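Local coordinates for protein endoglucanase (Clostridium thermocellum, PDB 2E4T) that hydrolyses internal beta-1,4-glucosidic links of cellulose and xyloglucan through a family 44 glycoside hydrolase module with a TIM-like barrel, at residues Ala213-Lys216 and Ala217-Val221; Asp259-Leu262 and Asp263-Lys267; Gly292-Ile295 and Cys296-Ala299; Asn303-Thr306 and Asn307-Arg310. All coordinates share one frame; numbering follows the deposited sequence.

Contact 1 of 4, residues Ala213-Lys216 and Ala217-Val221; sequences ALSK and AVKKV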
ATOM      1  N   ALA A 213     -18.894  -9.988  -9.437  1.00  6.53           N
ATOM      2  CA  ALA A 213     -18.735 -10.913 -10.546  1.00  6.46           C
ATOM      3  C   ALA A 213     -17.258 -11.296 -10.758  1.00  5.93           C
ATOM      4  O   ALA A 213     -16.940 -12.481 -11.012  1.00  6.50           O
ATOM      5  CB  ALA A 213     -19.346 -10.347 -11.803  1.00  7.51           C
ATOM      6  N   LEU A 214     -16.353 -10.325 -10.690  1.00  5.85           N
ATOM      7  CA  LEU A 214     -14.941 -10.639 -10.894  1.00  5.87           C
ATOM      8  C   LEU A 214     -14.428 -11.509  -9.752  1.00  5.66           C
ATOM      9  O   LEU A 214     -13.689 -12.487  -9.981  1.00  6.06           O
ATOM     10  CB  LEU A 214     -14.140  -9.346 -11.078  1.00  5.98           C
ATOM     11  CG  LEU A 214     -12.641  -9.539 -11.201  1.00  6.26           C
ATOM     12  CD1 LEU A 214     -12.279 -10.510 -12.341  1.00  6.88           C
ATOM     13  CD2 LEU A 214     -11.967  -8.188 -11.491  1.00  8.36           C
ATOM     14  N   SER A 215     -14.783 -11.175  -8.517  1.00  5.87           N
ATOM     15  CA  SER A 215     -14.332 -11.975  -7.394  1.00  5.66           C
ATOM     16  C   SER A 215     -14.776 -13.435  -7.532  1.00  5.59           C
ATOM     17  O   SER A 215     -13.998 -14.385  -7.349  1.00  6.60           O
ATOM     18  CB  SER A 215     -14.851 -11.392  -6.088  1.00  6.15           C
ATOM     19  OG  SER A 215     -14.390 -12.209  -5.035  1.00  6.93           O
ATOM     20  N   LYS A 216     -16.072 -13.652  -7.864  1.00  5.75           N
ATOM     21  CA  LYS A 216     -16.560 -15.018  -8.081  1.00  6.43           C
ATOM     22  C   LYS A 216     -15.744 -15.729  -9.135  1.00  6.30           C
ATOM     23  O   LYS A 216     -15.386 -16.911  -8.979  1.00  6.93           O
ATOM     24  CB  LYS A 216     -18.034 -15.021  -8.475  1.00  7.09           C
ATOM     25  CG  LYS A 216     -18.974 -14.682  -7.364  1.00  7.62           C
ATOM     26  CD  LYS A 216     -20.392 -14.411  -7.891  1.00  9.40           C
ATOM     27  CE  LYS A 216     -21.406 -14.140  -6.825  0.50  7.21           C
ATOM     28  NZ  LYS A 216     -22.730 -13.746  -7.388  0.50  9.84           N
ATOM     29  N   ALA A 217     -15.473 -15.049 -10.250  1.00  6.39           N
ATOM     30  CA  ALA A 217     -14.767 -15.674 -11.341  1.00  6.54           C
ATOM     31  C   ALA A 217     -13.353 -16.106 -10.928  1.00  6.12           C
ATOM     32  O   ALA A 217     -12.880 -17.196 -11.283  1.00  7.04           O
ATOM     33  CB  ALA A 217     -14.686 -14.679 -12.523  1.00  7.74           C
ATOM     34  N   VAL A 218     -12.659 -15.214 -10.213  1.00  6.13           N
ATOM     35  CA  VAL A 218     -11.297 -15.516  -9.752  1.00  6.16           C
ATOM     36  C   VAL A 218     -11.310 -16.683  -8.773  1.00  6.17           C
ATOM     37  O   VAL A 218     -10.479 -17.595  -8.872  1.00  6.70           O
ATOM     38  CB  VAL A 218     -10.673 -14.256  -9.076  1.00  6.33           C
ATOM     39  CG1 VAL A 218      -9.342 -14.616  -8.392  1.00  7.23           C
ATOM     40  CG2 VAL A 218     -10.499 -13.159 -10.074  1.00  7.56           C
ATOM     41  N   LYS A 219     -12.231 -16.639  -7.800  1.00  6.20           N
ATOM     42  CA  LYS A 219     -12.222 -17.652  -6.725  1.00  6.92           C
ATOM     43  C   LYS A 219     -12.627 -19.032  -7.217  1.00  6.85           C
ATOM     44  O   LYS A 219     -12.286 -20.012  -6.559  1.00  7.75           O
ATOM     45  CB  LYS A 219     -13.038 -17.166  -5.548  1.00  8.00           C
ATOM     46  CG  LYS A 219     -12.258 -16.006  -4.874  1.00  9.42           C
ATOM     47  CD  LYS A 219     -12.977 -15.445  -3.684  1.00 12.75           C
ATOM     48  CE  LYS A 219     -12.163 -14.445  -2.950  1.00 10.86           C
ATOM     49  NZ  LYS A 219     -11.343 -14.863  -1.865  1.00 14.64           N
ATOM     50  N   LYS A 220     -13.337 -19.136  -8.356  1.00  7.29           N
ATOM     51  CA  LYS A 220     -13.567 -20.456  -8.941  1.00  7.44           C
ATOM     52  C   LYS A 220     -12.268 -21.077  -9.447  1.00  8.02           C
ATOM     53  O   LYS A 220     -12.114 -22.318  -9.438  1.00 10.71           O
ATOM     54  CB  LYS A 220     -14.586 -20.360 -10.054  1.00  8.37           C
ATOM     55  CG  LYS A 220     -15.978 -20.268  -9.573  1.00 12.87           C
ATOM     56  CD  LYS A 220     -16.990 -20.685 -10.552  1.00 22.13           C
ATOM     57  CE  LYS A 220     -17.479 -19.501 -11.312  1.00 25.38           C
ATOM     58  NZ  LYS A 220     -18.531 -19.961 -12.307  1.00 27.80           N
ATOM     59  N   VAL A 221     -11.318 -20.245  -9.888  1.00  6.65           N
ATOM     60  CA  VAL A 221     -10.029 -20.749 -10.389  1.00  6.75           C
ATOM     61  C   VAL A 221      -9.049 -20.944  -9.227  1.00  6.83           C
ATOM     62  O   VAL A 221      -8.331 -21.953  -9.176  1.00  8.04           O
ATOM     63  CB  VAL A 221      -9.424 -19.770 -11.424  1.00  7.30           C
ATOM     64  CG1 VAL A 221      -8.070 -20.242 -11.898  1.00  8.12           C
ATOM     65  CG2 VAL A 221     -10.406 -19.608 -12.590  1.00  8.30           C
TER

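Contact 2 of 4, residues Asp259-Leu262 and Asp263-Lys267; sequences DYYL and DKMKK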
ATOM      1  N   ASP A 259     -18.692   2.368   3.775  1.00  5.95           N
ATOM      2  CA  ASP A 259     -19.660   1.480   4.453  1.00  6.38           C
ATOM      3  C   ASP A 259     -20.549   0.753   3.470  1.00  6.25           C
ATOM      4  O   ASP A 259     -20.876  -0.432   3.667  1.00  6.97           O
ATOM      5  CB  ASP A 259     -20.544   2.311   5.387  1.00  6.49           C
ATOM      6  CG  ASP A 259     -19.786   2.825   6.614  1.00  7.03           C
ATOM      7  OD1 ASP A 259     -18.707   2.292   6.926  1.00  7.98           O
ATOM      8  OD2 ASP A 259     -20.357   3.741   7.280  1.00  8.11           O
ATOM      9  N   TYR A 260     -21.018   1.464   2.427  1.00  6.27           N
ATOM     10  CA  TYR A 260     -21.833   0.839   1.379  1.00  6.41           C
ATOM     11  C   TYR A 260     -21.053  -0.312   0.722  1.00  6.10           C
ATOM     12  O   TYR A 260     -21.583  -1.421   0.515  1.00  6.44           O
ATOM     13  CB  TYR A 260     -22.223   1.885   0.355  1.00  6.84           C
ATOM     14  CG  TYR A 260     -22.927   1.341  -0.875  1.00  6.86           C
ATOM     15  CD1 TYR A 260     -24.322   1.328  -0.954  1.00  7.54           C
ATOM     16  CD2 TYR A 260     -22.204   0.918  -1.972  1.00  6.94           C
ATOM     17  CE1 TYR A 260     -24.974   0.902  -2.097  1.00  8.04           C
ATOM     18  CE2 TYR A 260     -22.849   0.476  -3.134  1.00  8.09           C
ATOM     19  CZ  TYR A 260     -24.233   0.488  -3.188  1.00  7.92           C
ATOM     20  OH  TYR A 260     -24.834   0.100  -4.378  1.00  9.42           O
ATOM     21  N   TYR A 261     -19.784  -0.040   0.370  1.00  6.09           N
ATOM     22  CA  TYR A 261     -19.000  -1.080  -0.315  1.00  5.70           C
ATOM     23  C   TYR A 261     -18.849  -2.299   0.559  1.00  5.58           C
ATOM     24  O   TYR A 261     -19.071  -3.442   0.126  1.00  6.07           O
ATOM     25  CB  TYR A 261     -17.615  -0.478  -0.681  1.00  5.93           C
ATOM     26  CG  TYR A 261     -16.748  -1.391  -1.452  1.00  5.71           C
ATOM     27  CD1 TYR A 261     -16.948  -1.595  -2.815  1.00  6.32           C
ATOM     28  CD2 TYR A 261     -15.676  -2.074  -0.842  1.00  5.97           C
ATOM     29  CE1 TYR A 261     -16.133  -2.419  -3.570  1.00  6.21           C
ATOM     30  CE2 TYR A 261     -14.846  -2.898  -1.608  1.00  6.26           C
ATOM     31  CZ  TYR A 261     -15.036  -3.041  -2.943  1.00  6.19           C
ATOM     32  OH  TYR A 261     -14.138  -3.818  -3.654  1.00  6.86           O
ATOM     33  N   LEU A 262     -18.474  -2.090   1.828  1.00  5.75           N
ATOM     34  CA  LEU A 262     -18.316  -3.233   2.736  1.00  5.87           C
ATOM     35  C   LEU A 262     -19.643  -3.982   2.898  1.00  6.25           C
ATOM     36  O   LEU A 262     -19.668  -5.221   2.866  1.00  6.63           O
ATOM     37  CB  LEU A 262     -17.806  -2.724   4.098  1.00  5.87           C
ATOM     38  CG  LEU A 262     -16.359  -2.240   4.081  1.00  6.12           C
ATOM     39  CD1 LEU A 262     -16.115  -1.403   5.329  1.00  6.69           C
ATOM     40  CD2 LEU A 262     -15.382  -3.409   3.995  1.00  6.80           C
ATOM     41  N   ASP A 263     -20.738  -3.239   3.113  1.00  6.30           N
ATOM     42  CA  ASP A 263     -22.017  -3.858   3.385  1.00  6.60           C
ATOM     43  C   ASP A 263     -22.482  -4.668   2.153  1.00  6.80           C
ATOM     44  O   ASP A 263     -22.999  -5.805   2.312  1.00  7.35           O
ATOM     45  CB  ASP A 263     -23.047  -2.780   3.724  1.00  7.64           C
ATOM     46  CG  ASP A 263     -24.345  -3.334   4.276  1.00  8.19           C
ATOM     47  OD1 ASP A 263     -24.318  -4.233   5.123  1.00 10.29           O
ATOM     48  OD2 ASP A 263     -25.412  -2.784   3.949  1.00 10.88           O
ATOM     49  N   LYS A 264     -22.371  -4.085   0.980  1.00  6.72           N
ATOM     50  CA  LYS A 264     -22.814  -4.778  -0.229  1.00  7.33           C
ATOM     51  C   LYS A 264     -21.921  -5.978  -0.559  1.00  6.84           C
ATOM     52  O   LYS A 264     -22.417  -7.030  -1.053  1.00  7.30           O
ATOM     53  CB  LYS A 264     -22.954  -3.821  -1.405  1.00  7.85           C
ATOM     54  CG  LYS A 264     -23.991  -2.729  -1.216  1.00  8.84           C
ATOM     55  CD  LYS A 264     -25.389  -3.223  -0.814  1.00 11.40           C
ATOM     56  CE  LYS A 264     -26.369  -2.057  -0.682  1.00 13.00           C
ATOM     57  NZ  LYS A 264     -27.691  -2.524  -0.107  1.00 17.04           N
ATOM     58  N   MET A 265     -20.606  -5.851  -0.328  1.00  6.61           N
ATOM     59  CA  MET A 265     -19.752  -7.034  -0.564  1.00  6.73           C
ATOM     60  C   MET A 265     -20.051  -8.136   0.477  1.00  6.55           C
ATOM     61  O   MET A 265     -20.011  -9.308   0.129  1.00  7.29           O
ATOM     62  CB  MET A 265     -18.268  -6.643  -0.535  1.00  6.58           C
ATOM     63  CG  MET A 265     -17.876  -5.730  -1.727  1.00  6.60           C
ATOM     64  SD  MET A 265     -18.232  -6.385  -3.361  1.00  7.72           S
ATOM     65  CE  MET A 265     -17.042  -7.743  -3.444  1.00 10.20           C
ATOM     66  N   LYS A 266     -20.366  -7.760   1.717  1.00  6.67           N
ATOM     67  CA  LYS A 266     -20.751  -8.765   2.716  1.00  7.44           C
ATOM     68  C   LYS A 266     -22.071  -9.433   2.285  1.00  7.41           C
ATOM     69  O   LYS A 266     -22.200 -10.651   2.368  1.00  8.10           O
ATOM     70  CB  LYS A 266     -20.901  -8.137   4.096  1.00  8.09           C
ATOM     71  CG  LYS A 266     -21.310  -9.214   5.120  1.00 11.28           C
ATOM     72  CD  LYS A 266     -21.095  -8.895   6.536  1.00 14.25           C
ATOM     73  CE  LYS A 266     -21.230 -10.183   7.384  1.00 16.91           C
ATOM     74  NZ  LYS A 266     -22.632 -10.637   7.371  1.00 17.13           N
ATOM     75  N   LYS A 267     -23.052  -8.635   1.844  1.00  7.64           N
ATOM     76  CA  LYS A 267     -24.340  -9.188   1.439  1.00  8.44           C
ATOM     77  C   LYS A 267     -24.125 -10.193   0.299  1.00  7.84           C
ATOM     78  O   LYS A 267     -24.714 -11.284   0.284  1.00  8.41           O
ATOM     79  CB  LYS A 267     -25.280  -8.045   1.010  1.00  9.91           C
ATOM     80  CG  LYS A 267     -26.618  -8.416   0.399  1.00 12.93           C
ATOM     81  CD  LYS A 267     -27.481  -7.201   0.016  1.00 15.11           C
ATOM     82  CE  LYS A 267     -28.882  -7.619  -0.361  1.00 17.40           C
ATOM     83  NZ  LYS A 267     -28.884  -8.112  -1.773  1.00 27.45           N
TER

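Contact 3 of 4, residues Gly292-Ile295 and Cys296-Ala299; sequences GERI and CFGA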
ATOM      1  N   GLY A 292       2.545  26.592   3.077  1.00  8.77           N
ATOM      2  CA  GLY A 292       1.793  27.033   1.916  1.00  9.36           C
ATOM      3  C   GLY A 292       1.749  26.021   0.777  1.00  9.08           C
ATOM      4  O   GLY A 292       1.384  26.437  -0.345  1.00 10.27           O
ATOM      5  N   GLU A 293       2.070  24.727   1.029  1.00  7.82           N
ATOM      6  CA  GLU A 293       2.038  23.740  -0.062  1.00  7.62           C
ATOM      7  C   GLU A 293       1.753  22.362   0.551  1.00  7.36           C
ATOM      8  O   GLU A 293       2.019  22.085   1.725  1.00  7.65           O
ATOM      9  CB  GLU A 293       3.354  23.704  -0.837  1.00  8.80           C
ATOM     10  CG  GLU A 293       4.483  23.481   0.088  1.00  8.96           C
ATOM     11  CD  GLU A 293       5.852  23.336  -0.603  1.00  9.76           C
ATOM     12  OE1 GLU A 293       5.959  23.269  -1.851  1.00 12.10           O
ATOM     13  OE2 GLU A 293       6.902  23.203   0.107  1.00 11.35           O
ATOM     14  N   ARG A 294       1.233  21.482  -0.297  1.00  7.27           N
ATOM     15  CA  ARG A 294       1.055  20.059   0.056  1.00  7.01           C
ATOM     16  C   ARG A 294       2.405  19.419   0.309  1.00  6.73           C
ATOM     17  O   ARG A 294       3.407  19.764  -0.315  1.00  8.27           O
ATOM     18  CB  ARG A 294       0.283  19.374  -1.090  1.00  7.69           C
ATOM     19  CG  ARG A 294      -0.322  18.016  -0.753  1.00  7.08           C
ATOM     20  CD  ARG A 294      -1.077  17.496  -1.977  1.00  7.62           C
ATOM     21  NE  ARG A 294      -1.671  16.207  -1.682  1.00  7.41           N
ATOM     22  CZ  ARG A 294      -2.541  15.619  -2.509  1.00  7.95           C
ATOM     23  NH1 ARG A 294      -2.862  16.179  -3.675  1.00  9.39           N
ATOM     24  NH2 ARG A 294      -3.104  14.470  -2.158  1.00  8.34           N
ATOM     25  N   ILE A 295       2.430  18.400   1.205  1.00  6.39           N
ATOM     26  CA  ILE A 295       3.703  17.741   1.521  1.00  6.24           C
ATOM     27  C   ILE A 295       4.202  16.804   0.442  1.00  6.37           C
ATOM     28  O   ILE A 295       5.383  16.381   0.481  1.00  6.89           O
ATOM     29  CB  ILE A 295       3.637  17.002   2.875  1.00  6.19           C
ATOM     30  CG1 ILE A 295       2.599  15.859   2.839  1.00  6.54           C
ATOM     31  CG2 ILE A 295       3.435  17.987   4.016  1.00  7.00           C
ATOM     32  CD1 ILE A 295       2.753  14.923   4.041  1.00  6.89           C
ATOM     33  N   CYS A 296       3.351  16.440  -0.536  1.00  7.24           N
ATOM     34  CA  CYS A 296       3.737  15.618  -1.643  1.00  7.00           C
ATOM     35  C   CYS A 296       3.305  16.342  -2.950  1.00  8.38           C
ATOM     36  O   CYS A 296       2.574  17.308  -2.946  1.00  9.43           O
ATOM     37  CB  CYS A 296       3.108  14.208  -1.555  1.00  7.94           C
ATOM     38  SG  CYS A 296       1.307  14.188  -1.532  1.00  8.48           S
ATOM     39  N   PHE A 297       3.802  15.790  -4.064  1.00 10.45           N
ATOM     40  CA  PHE A 297       3.465  16.279  -5.410  1.00 11.20           C
ATOM     41  C   PHE A 297       4.032  17.710  -5.600  1.00 12.16           C
ATOM     42  O   PHE A 297       3.351  18.718  -5.475  1.00 15.06           O
ATOM     43  CB  PHE A 297       1.984  16.257  -5.740  1.00 10.86           C
ATOM     44  CG  PHE A 297       1.286  14.933  -5.569  1.00 10.98           C
ATOM     45  CD1 PHE A 297       1.960  13.686  -5.575  1.00 12.30           C
ATOM     46  CD2 PHE A 297      -0.098  14.931  -5.438  1.00 13.53           C
ATOM     47  CE1 PHE A 297       1.234  12.502  -5.432  1.00 13.30           C
ATOM     48  CE2 PHE A 297      -0.786  13.732  -5.292  1.00 14.73           C
ATOM     49  CZ  PHE A 297      -0.126  12.543  -5.318  1.00 14.16           C
ATOM     50  N   GLY A 298       5.327  17.766  -5.821  1.00 14.59           N
ATOM     51  CA  GLY A 298       5.963  19.060  -6.138  1.00 14.33           C
ATOM     52  C   GLY A 298       6.385  19.939  -4.945  1.00 12.76           C
ATOM     53  O   GLY A 298       6.492  21.182  -5.062  1.00 14.43           O
ATOM     54  N   ALA A 299       6.567  19.303  -3.776  1.00 12.11           N
ATOM     55  CA  ALA A 299       6.941  20.040  -2.575  1.00 11.16           C
ATOM     56  C   ALA A 299       8.389  20.472  -2.642  1.00 11.92           C
ATOM     57  O   ALA A 299       9.255  19.720  -3.076  1.00 16.46           O
ATOM     58  CB  ALA A 299       6.692  19.198  -1.325  1.00 10.23           C
TER
HETATM   59  O   HOH W   1       3.509  20.405  -3.036  1.00 11.49           O

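Contact 4 of 4, residues Asn303-Thr306 and Asn307-Arg310; sequences NIET and NKAR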
ATOM      1  N   ASN A 303      11.634  24.137   2.013  1.00 10.61           N
ATOM      2  CA  ASN A 303      10.582  24.800   2.769  1.00  9.99           C
ATOM      3  C   ASN A 303      10.437  24.078   4.117  1.00  8.67           C
ATOM      4  O   ASN A 303       9.859  22.968   4.222  1.00  8.14           O
ATOM      5  CB  ASN A 303       9.282  24.743   1.964  1.00  9.85           C
ATOM      6  CG  ASN A 303       8.167  25.527   2.619  1.00  8.76           C
ATOM      7  OD1 ASN A 303       8.031  25.583   3.848  1.00  9.78           O
ATOM      8  ND2 ASN A 303       7.360  26.176   1.772  1.00 11.08           N
ATOM      9  N   ILE A 304      11.061  24.677   5.131  1.00  9.10           N
ATOM     10  CA  ILE A 304      11.159  24.032   6.439  1.00  9.10           C
ATOM     11  C   ILE A 304       9.762  23.792   7.013  1.00  8.29           C
ATOM     12  O   ILE A 304       9.545  22.749   7.642  1.00  8.41           O
ATOM     13  CB  ILE A 304      12.016  24.869   7.405  1.00 10.37           C
ATOM     14  CG1 ILE A 304      13.398  25.092   6.810  1.00 12.03           C
ATOM     15  CG2 ILE A 304      12.064  24.259   8.778  1.00 11.63           C
ATOM     16  CD1 ILE A 304      14.169  23.850   6.465  1.00 14.76           C
ATOM     17  N   GLU A 305       8.821  24.720   6.848  1.00  8.61           N
ATOM     18  CA  GLU A 305       7.472  24.500   7.343  1.00  8.35           C
ATOM     19  C   GLU A 305       6.786  23.319   6.654  1.00  7.22           C
ATOM     20  O   GLU A 305       6.048  22.547   7.303  1.00  7.81           O
ATOM     21  CB  GLU A 305       6.626  25.781   7.264  1.00  9.51           C
ATOM     22  CG  GLU A 305       7.066  26.843   8.232  1.00 13.16           C
ATOM     23  CD  GLU A 305       6.686  26.447   9.654  1.00 24.78           C
ATOM     24  OE1 GLU A 305       5.543  25.942   9.860  1.00 31.17           O
ATOM     25  OE2 GLU A 305       7.529  26.604  10.559  1.00 31.82           O
ATOM     26  N   THR A 306       7.032  23.141   5.363  1.00  6.80           N
ATOM     27  CA  THR A 306       6.499  21.925   4.701  1.00  6.59           C
ATOM     28  C   THR A 306       7.132  20.672   5.310  1.00  6.29           C
ATOM     29  O   THR A 306       6.453  19.664   5.550  1.00  6.29           O
ATOM     30  CB  THR A 306       6.705  21.940   3.188  1.00  6.96           C
ATOM     31  OG1 THR A 306       6.364  23.218   2.645  1.00  7.34           O
ATOM     32  CG2 THR A 306       5.932  20.837   2.498  1.00  7.70           C
ATOM     33  N   ASN A 307       8.465  20.731   5.486  1.00  6.59           N
ATOM     34  CA  ASN A 307       9.158  19.557   6.055  1.00  6.34           C
ATOM     35  C   ASN A 307       8.631  19.229   7.462  1.00  6.06           C
ATOM     36  O   ASN A 307       8.455  18.032   7.800  1.00  6.37           O
ATOM     37  CB  ASN A 307      10.639  19.823   6.105  1.00  7.05           C
ATOM     38  CG  ASN A 307      11.261  20.021   4.736  1.00  7.01           C
ATOM     39  OD1 ASN A 307      10.701  19.578   3.700  1.00  7.26           O
ATOM     40  ND2 ASN A 307      12.450  20.643   4.707  1.00  8.40           N
ATOM     41  N   LYS A 308       8.372  20.268   8.276  1.00  6.66           N
ATOM     42  CA  LYS A 308       7.838  20.040   9.624  1.00  6.69           C
ATOM     43  C   LYS A 308       6.436  19.423   9.528  1.00  6.54           C
ATOM     44  O   LYS A 308       6.101  18.532  10.322  1.00  7.22           O
ATOM     45  CB  LYS A 308       7.848  21.328  10.421  1.00  7.56           C
ATOM     46  CG  LYS A 308       9.232  21.719  10.841  1.00  8.31           C
ATOM     47  CD  LYS A 308       9.246  23.051  11.580  1.00 10.00           C
ATOM     48  CE  LYS A 308      10.670  23.347  12.107  1.00 12.32           C
ATOM     49  NZ  LYS A 308      10.712  24.692  12.717  1.00 13.92           N
ATOM     50  N   ALA A 309       5.599  19.897   8.588  1.00  6.66           N
ATOM     51  CA  ALA A 309       4.269  19.332   8.441  1.00  6.37           C
ATOM     52  C   ALA A 309       4.366  17.871   7.983  1.00  5.90           C
ATOM     53  O   ALA A 309       3.531  17.043   8.366  1.00  6.46           O
ATOM     54  CB  ALA A 309       3.447  20.145   7.440  1.00  7.08           C
ATOM     55  N   ARG A 310       5.350  17.549   7.126  1.00  5.59           N
ATOM     56  CA  ARG A 310       5.526  16.157   6.686  1.00  5.12           C
ATOM     57  C   ARG A 310       5.779  15.237   7.874  1.00  5.14           C
ATOM     58  O   ARG A 310       5.278  14.119   7.944  1.00  5.82           O
ATOM     59  CB  ARG A 310       6.663  16.075   5.651  1.00  5.60           C
ATOM     60  CG  ARG A 310       6.862  14.668   5.126  1.00  5.86           C
ATOM     61  CD  ARG A 310       7.919  14.583   4.032  1.00  5.85           C
ATOM     62  NE  ARG A 310       7.609  15.446   2.920  1.00  5.91           N
ATOM     63  CZ  ARG A 310       8.180  16.640   2.674  1.00  5.88           C
ATOM     64  NH1 ARG A 310       9.251  17.056   3.385  1.00  6.28           N
ATOM     65  NH2 ARG A 310       7.686  17.433   1.708  1.00  6.72           N
TER

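Contact 1 of 4, residues Ala213-Lys216 and Ala217-Val221
The C-terminal turns of helix 204-221, one of the helices wrapped round the TIM-like barrel, bring Leu214 against Val218 and Ser215 against Lys219. Leu214 CD1 meets Val218 CG2 at 3.9 Å, methyl to methyl, the two side chains lying at a slant to each other. CG of Leu214 is turned anti to its backbone N (chi1 176°), which carries the branch forward along the helix to Val218. The same CG2 rests 3.3 Å from Leu214 O, the carbonyl that also accepts from Val218 N at 2.9 Å in a nearly linear bond (N-H...O 166°). This apolar ridge faces the barrel wall: Leu214 and Val218 touch Leu109 of strand 104-109, and Val218 also touches Ile227 of strand 226-232, as expected for the inner face of a helix in a beta/alpha barrel. One residue further round, Lys219 N bonds to Ser215 O at 2.9 Å, and the lysine's methylenes run past the serine, CD lying 3.8 Å from Ser215 OG. That hydroxyl is bonded to Leu276 O. The ammonium group of Lys219 bends away at the end of the chain (chi4 -92°) to form a salt bridge with Asp278 and a hydrogen bond with Ala225 O, so a largely buried charge is met by both an acid and a carbonyl. On another flank Ala217 CB sits 3.5 Å from Ala213 O, while Lys220 N donates to Lys216 O at 3.1 Å. Lys220, on the exposed side, bends at chi3 and reaches Glu140 in a salt bridge.

Contact 2 of 4, residues Asp259-Leu262 and Asp263-Lys267
Tyr260 and Tyr261 each receive the side chain four residues on, Lys264 and Met265, over a ring face. Lys264 CG lies 3.8 Å from the Tyr260 ring centroid, only 10° off the normal, a CH-pi contact. The lysine is bent at chi2 (-53°), which brings CE back to Tyr260 CE1 at 3.6 Å, the closest approach between side chains here. Met265 CG covers the Tyr261 ring in the same manner, 4.0 Å from its centroid, and SD stands obliquely at 4.9 Å from that centroid. This second pair is the buried side, Tyr261 packing on Ile208 and Met265 on Val212 of helix 204-221. Tyr260 is buried too, touching Ala204 and Ile208, with its OH bonded to Glu250. Beneath the side chains, Lys264 N bonds to Tyr260 O at 2.8 Å and Met265 N to Tyr261 O at 2.9 Å. The more open flank is polar, carried by the partly exposed Asp263, Lys264 and Lys266: Asp263 OD2 is bonded to Tyr254 OH, and Lys266 leads away from 259-262 to a salt bridge with Asp270. The arrangement combines CH-pi and Met-aromatic contacts between residues i and i+4 of an outer helix of the TIM-like barrel.

Contact 3 of 4, residues Gly292-Ile295 and Cys296-Ala299
Arg294 and Phe297 run side by side and point the same way, their flat groups turned 67° against each other. The phenyl ring presents CE2 to one face of the guanidinium, 3.5 Å above its plane and offset toward the rim, and Arg294 NH1 comes to 3.5 Å from Phe297 CD2. Neither a parallel stack nor a centred approach results. The arginine gets there as a straight rod: CG is anti to the backbone N (chi1 -164°) and the chain stays extended as far as NE. Beside this pair, Cys296 SG lies 3.6 Å from Arg294 NE and over the centre of the Phe297 ring, 4.0 Å above its plane. The guanidinium is held by two backbone carbonyls, NE bonding to Pro286 O and NH2 to Tyr285 O. On the opposite end of the turn Ala299 is directed back at the strand, with CB 3.5 Å from Arg294 O and 3.6 Å from Ile295 O. Glu293 OE1 lies 3.5 Å from Ala299 CA, while OE2 turns to Thr306. The segment leaves the short antiparallel pair 289-290 and 293-294 and turns towards helix 304-312, with positive phi at Phe297 and Gly298. A water bridges Arg294 O (2.8 Å) and Phe297 O, within hydrogen-bonding distance of both; with more acceptors near it than it has protons, not all can be served at once. Carbonyls thus hold the guanidinium with its face against Phe297, whose ring also meets Tyr285, while Glu293 OE1 ties the loop to Asp300 N.

Contact 4 of 4, residues Asn303-Thr306 and Asn307-Arg310
Asn303 O accepts from Asn307 N at 2.9 Å, while the Asn303 side chain caps the same helix start: OD1 takes Thr306 N at 3.0 Å, the donor standing above the amide plane. Asn303 is thus the N-cap of helix 304-312. Next along the helix, Lys308 N reaches Ile304 O at 2.8 Å and Arg310 N reaches Thr306 O at 2.9 Å. Arg310 folds back at chi3 (-57°), and NH1 meets Asn307 OD1 at 2.9 Å, the oxygen in the guanidinium plane. That group is gripped further by Ile295 O at NH2, Tyr362 O at NE and Thr369 OG1 at NH1, so a buried charge has acceptors at all three nitrogens. Thr306 OG1 lies near two acceptors, Glu293 and Gly290 O, and can donate to only one at a time; its CG2 packs 3.9 Å from Arg310 NH2. Outward, the contact thins to aliphatic packing. Lys308, extended beyond CG, passes CE over Ile304 CG2 at 3.7 Å. Its NZ is 4.3 Å from Glu305 OE2, opposite charges beyond salt-bridge range. Asn307 and Arg310 face helix 368-384, while Ile304 and Lys308 touch Tyr455. The arrangement is typical of an Asn N-capped first turn of an alpha-helix.

How the contacts relate
Contacts 1 and 2 belong to neighbouring outer helices of the barrel, 204-221 and 257-272, with centres about 17 Å apart; nearest atoms are about 5 Å apart, so the two contacts do not touch. Contacts 3 and 4 lie on the opposite side of the chain's centre from contact 1, about 40 and 46 Å from it between centres. They follow one another in the chain and do touch, their centres about 9 Å apart: Glu293 OE2 to Thr306 OG1 (2.6 Å) and Ile295 O to Arg310 NH2 (2.8 Å) are probable hydrogen bonds tying loop to helix. All four lie away from the zinc and calcium sites.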